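Local coordinates for protein pullulanase (Bacillus acidopullulyticus, PDB 2WAN) that hydrolyses alpha-1,6-glucosidic linkages in pullulan and at the branch points of starch-type polysaccharides, as a debranching glycoside hydrolase, at residues V678-R684 with E727-V732. Sequence-based numbering, arbitrary orientation.
Sequences VFNDNIR and ETINYV
T728 OG1 is held from two residues: it receives a weak hydrogen bond from N680 ND2 across the contact (3.1 Å) and donates its own proton to N730 OD1 (2.9 Å) two residues on. The opposite end of the N680 amide serves the helix, for OD1 accepts I683 N at 3.0 Å as an N-cap, the donor standing well above the amide plane. CG of N680 lies anti to the backbone N (chi1 -174°), which lets one side chain reach T728 with its nitrogen and close the helix start with its oxygen. The backbones themselves pair as parallel strands: V678 N bonds to E727 O, I729 N to V678 O, and N680 N to I729 O. These are neighbouring strands of the eight-stranded catalytic TIM barrel of the alpha-amylase clan, and strand 773-777 pairs with 728-730 along its other edge. On the face carrying F679 and I729, CE1 of F679 touches CG2 of I729 at 3.7 Å, and the F679 ring turns its edge to a face of Y731, the planes 69° apart. R684 lies along the other face of Y731, its CG over the ring in a CH-pi contact, then bends at chi3 (68°) to bring NH1 to the phenol OH at 3.1 Å. Replacing Y731 with an alanine would probably leave R684 NH1 without this hydroxyl and its aliphatic chain and the F679 edge without the ring between them. Past the end of the pairing, Y731 thus joins the strand to helix 681-688 by holding R684 over one face and F679 over the other, while side-chain bonds from N680 through T728 to N730 satisfy those groups where strand gives way to helix; the buried Y731 N has no partner in the model.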
ATOM      1  N   VAL A 678      -6.301  -2.226  -7.054  1.00 10.38           N
ATOM      2  CA  VAL A 678      -5.437  -3.187  -6.360  1.00  9.80           C
ATOM      3  C   VAL A 678      -4.883  -4.218  -7.332  1.00  9.86           C
ATOM      4  O   VAL A 678      -5.579  -4.646  -8.240  1.00 11.66           O
ATOM      5  CB  VAL A 678      -6.157  -3.898  -5.172  1.00  9.62           C
ATOM      6  CG1 VAL A 678      -6.506  -2.891  -4.098  1.00 10.90           C
ATOM      7  CG2 VAL A 678      -7.431  -4.652  -5.655  1.00 11.73           C
ATOM      8  N   PHE A 679      -3.627  -4.602  -7.141  1.00 10.03           N
ATOM      9  CA  PHE A 679      -3.038  -5.671  -7.927  1.00 10.01           C
ATOM     10  C   PHE A 679      -3.843  -6.943  -7.718  1.00 12.85           C
ATOM     11  O   PHE A 679      -4.158  -7.324  -6.579  1.00 12.71           O
ATOM     12  CB  PHE A 679      -1.584  -5.902  -7.522  1.00 10.11           C
ATOM     13  CG  PHE A 679      -0.645  -4.927  -8.140  1.00 11.88           C
ATOM     14  CD1 PHE A 679      -0.277  -5.065  -9.483  1.00 12.52           C
ATOM     15  CD2 PHE A 679      -0.157  -3.855  -7.404  1.00 12.12           C
ATOM     16  CE1 PHE A 679       0.597  -4.140 -10.106  1.00 12.62           C
ATOM     17  CE2 PHE A 679       0.723  -2.937  -8.010  1.00 13.41           C
ATOM     18  CZ  PHE A 679       1.105  -3.092  -9.343  1.00 10.86           C
ATOM     19  N   ASN A 680      -4.186  -7.576  -8.829  1.00 11.64           N
ATOM     20  CA  ASN A 680      -5.081  -8.718  -8.824  1.00 11.58           C
ATOM     21  C   ASN A 680      -4.304 -10.028  -8.798  1.00 11.22           C
ATOM     22  O   ASN A 680      -3.994 -10.603  -9.830  1.00 12.36           O
ATOM     23  CB  ASN A 680      -6.033  -8.629 -10.029  1.00 10.06           C
ATOM     24  CG  ASN A 680      -7.098  -9.718 -10.016  1.00 10.47           C
ATOM     25  OD1 ASN A 680      -7.024 -10.653  -9.225  1.00 12.26           O
ATOM     26  ND2 ASN A 680      -8.081  -9.608 -10.916  1.00 12.07           N
ATOM     27  N   ASP A 681      -3.967 -10.484  -7.601  1.00 10.64           N
ATOM     28  CA  ASP A 681      -3.273 -11.761  -7.494  1.00 14.32           C
ATOM     29  C   ASP A 681      -4.163 -12.962  -7.842  1.00 14.26           C
ATOM     30  O   ASP A 681      -3.635 -14.054  -8.113  1.00 12.46           O
ATOM     31  CB  ASP A 681      -2.538 -11.927  -6.143  1.00 13.62           C
ATOM     32  CG  ASP A 681      -3.446 -11.777  -4.922  1.00 18.49           C
ATOM     33  OD1 ASP A 681      -4.491 -11.097  -4.984  1.00 18.02           O
ATOM     34  OD2 ASP A 681      -3.070 -12.337  -3.873  1.00 24.02           O
ATOM     35  N   ASN A 682      -5.488 -12.776  -7.870  1.00 13.43           N
ATOM     36  CA  ASN A 682      -6.375 -13.876  -8.300  1.00 13.81           C
ATOM     37  C   ASN A 682      -6.180 -14.225  -9.782  1.00 13.18           C
ATOM     38  O   ASN A 682      -6.009 -15.403 -10.140  1.00 14.02           O
ATOM     39  CB  ASN A 682      -7.853 -13.575  -8.031  1.00 13.47           C
ATOM     40  CG  ASN A 682      -8.193 -13.521  -6.547  1.00 13.56           C
ATOM     41  OD1 ASN A 682      -7.393 -13.920  -5.688  1.00 17.25           O
ATOM     42  ND2 ASN A 682      -9.398 -13.039  -6.242  1.00 15.59           N
ATOM     43  N   ILE A 683      -6.211 -13.213 -10.648  1.00 11.07           N
ATOM     44  CA  ILE A 683      -5.981 -13.485 -12.076  1.00 11.67           C
ATOM     45  C   ILE A 683      -4.516 -13.954 -12.327  1.00 13.38           C
ATOM     46  O   ILE A 683      -4.281 -14.837 -13.150  1.00 13.70           O
ATOM     47  CB  ILE A 683      -6.435 -12.307 -12.985  1.00  9.42           C
ATOM     48  CG1 ILE A 683      -6.665 -12.796 -14.430  1.00  9.84           C
ATOM     49  CG2 ILE A 683      -5.455 -11.109 -12.893  1.00 11.08           C
ATOM     50  CD1 ILE A 683      -6.997 -11.641 -15.450  1.00 10.48           C
ATOM     51  N   ARG A 684      -3.559 -13.379 -11.596  1.00 11.20           N
ATOM     52  CA  ARG A 684      -2.148 -13.765 -11.678  1.00 11.06           C
ATOM     53  C   ARG A 684      -1.976 -15.254 -11.367  1.00 12.01           C
ATOM     54  O   ARG A 684      -1.384 -16.006 -12.150  1.00 12.36           O
ATOM     55  CB  ARG A 684      -1.318 -12.941 -10.682  1.00 11.61           C
ATOM     56  CG  ARG A 684       0.195 -13.113 -10.841  1.00 15.54           C
ATOM     57  CD  ARG A 684       0.931 -12.793  -9.531  1.00 17.83           C
ATOM     58  NE  ARG A 684       0.642 -13.784  -8.474  1.00 16.12           N
ATOM     59  CZ  ARG A 684       0.610 -13.530  -7.162  1.00 21.20           C
ATOM     60  NH1 ARG A 684       0.848 -12.315  -6.675  1.00 22.03           N
ATOM     61  NH2 ARG A 684       0.310 -14.502  -6.324  1.00 17.43           N
ATOM     62  N   GLU A 727     -10.795  -0.674 -10.637  1.00 10.49           N
ATOM     63  CA  GLU A 727     -10.266  -1.110  -9.338  1.00  9.77           C
ATOM     64  C   GLU A 727      -9.369  -2.342  -9.378  1.00  9.56           C
ATOM     65  O   GLU A 727      -8.792  -2.707  -8.346  1.00 11.21           O
ATOM     66  CB  GLU A 727     -11.420  -1.350  -8.339  1.00  9.88           C
ATOM     67  CG  GLU A 727     -12.205  -0.066  -8.119  1.00 11.12           C
ATOM     68  CD  GLU A 727     -13.453  -0.273  -7.279  1.00 16.53           C
ATOM     69  OE1 GLU A 727     -13.712  -1.425  -6.860  1.00 13.90           O
ATOM     70  OE2 GLU A 727     -14.168   0.722  -7.052  1.00 14.24           O
ATOM     71  N   THR A 728      -9.246  -2.976 -10.552  1.00 10.40           N
ATOM     72  CA  THR A 728      -8.363  -4.133 -10.680  1.00 11.40           C
ATOM     73  C   THR A 728      -7.201  -3.847 -11.620  1.00 11.02           C
ATOM     74  O   THR A 728      -7.400  -3.436 -12.781  1.00 10.43           O
ATOM     75  CB  THR A 728      -9.113  -5.445 -11.119  1.00  9.90           C
ATOM     76  OG1 THR A 728      -8.158  -6.509 -11.251  1.00 11.75           O
ATOM     77  CG2 THR A 728      -9.863  -5.260 -12.480  1.00 12.71           C
ATOM     78  N   ILE A 729      -5.994  -4.069 -11.103  1.00  9.80           N
ATOM     79  CA  ILE A 729      -4.770  -4.056 -11.917  1.00 10.69           C
ATOM     80  C   ILE A 729      -4.448  -5.506 -12.294  1.00 10.41           C
ATOM     81  O   ILE A 729      -3.970  -6.289 -11.465  1.00 10.95           O
ATOM     82  CB  ILE A 729      -3.579  -3.412 -11.169  1.00  9.32           C
ATOM     83  CG1 ILE A 729      -4.004  -2.127 -10.434  1.00 11.81           C
ATOM     84  CG2 ILE A 729      -2.371  -3.166 -12.156  1.00  9.25           C
ATOM     85  CD1 ILE A 729      -4.578  -1.006 -11.346  1.00 13.14           C
ATOM     86  N   ASN A 730      -4.714  -5.851 -13.554  1.00  9.11           N
ATOM     87  CA  ASN A 730      -4.552  -7.221 -14.027  1.00  9.98           C
ATOM     88  C   ASN A 730      -3.107  -7.443 -14.436  1.00 12.23           C
ATOM     89  O   ASN A 730      -2.515  -6.605 -15.119  1.00 11.02           O
ATOM     90  CB  ASN A 730      -5.464  -7.462 -15.238  1.00  9.60           C
ATOM     91  CG  ASN A 730      -6.931  -7.358 -14.886  1.00 11.90           C
ATOM     92  OD1 ASN A 730      -7.344  -7.732 -13.783  1.00 10.30           O
ATOM     93  ND2 ASN A 730      -7.733  -6.863 -15.821  1.00 10.40           N
ATOM     94  N   TYR A 731      -2.540  -8.574 -14.022  1.00 10.25           N
ATOM     95  CA  TYR A 731      -1.136  -8.840 -14.350  1.00 10.15           C
ATOM     96  C   TYR A 731      -0.816 -10.308 -14.162  1.00 10.92           C
ATOM     97  O   TYR A 731      -1.599 -11.060 -13.527  1.00 11.65           O
ATOM     98  CB  TYR A 731      -0.179  -7.967 -13.506  1.00  8.72           C
ATOM     99  CG  TYR A 731      -0.005  -8.409 -12.058  1.00  6.69           C
ATOM    100  CD1 TYR A 731      -1.092  -8.507 -11.185  1.00 12.76           C
ATOM    101  CD2 TYR A 731       1.262  -8.723 -11.557  1.00 13.76           C
ATOM    102  CE1 TYR A 731      -0.911  -8.916  -9.836  1.00 12.51           C
ATOM    103  CE2 TYR A 731       1.448  -9.126 -10.222  1.00 15.74           C
ATOM    104  CZ  TYR A 731       0.356  -9.219  -9.374  1.00 13.72           C
ATOM    105  OH  TYR A 731       0.546  -9.612  -8.064  1.00 16.20           O
ATOM    106  N   VAL A 732       0.327 -10.694 -14.724  1.00 10.74           N
ATOM    107  CA  VAL A 732       0.867 -12.039 -14.537  1.00 10.38           C
ATOM    108  C   VAL A 732       2.260 -12.021 -13.879  1.00 11.32           C
ATOM    109  O   VAL A 732       2.585 -12.948 -13.133  1.00 11.30           O
ATOM    110  CB  VAL A 732       0.820 -12.856 -15.858  1.00  9.24           C
ATOM    111  CG1 VAL A 732       1.733 -12.260 -16.910  1.00 10.69           C
ATOM    112  CG2 VAL A 732       1.183 -14.359 -15.605  1.00 12.15           C
TER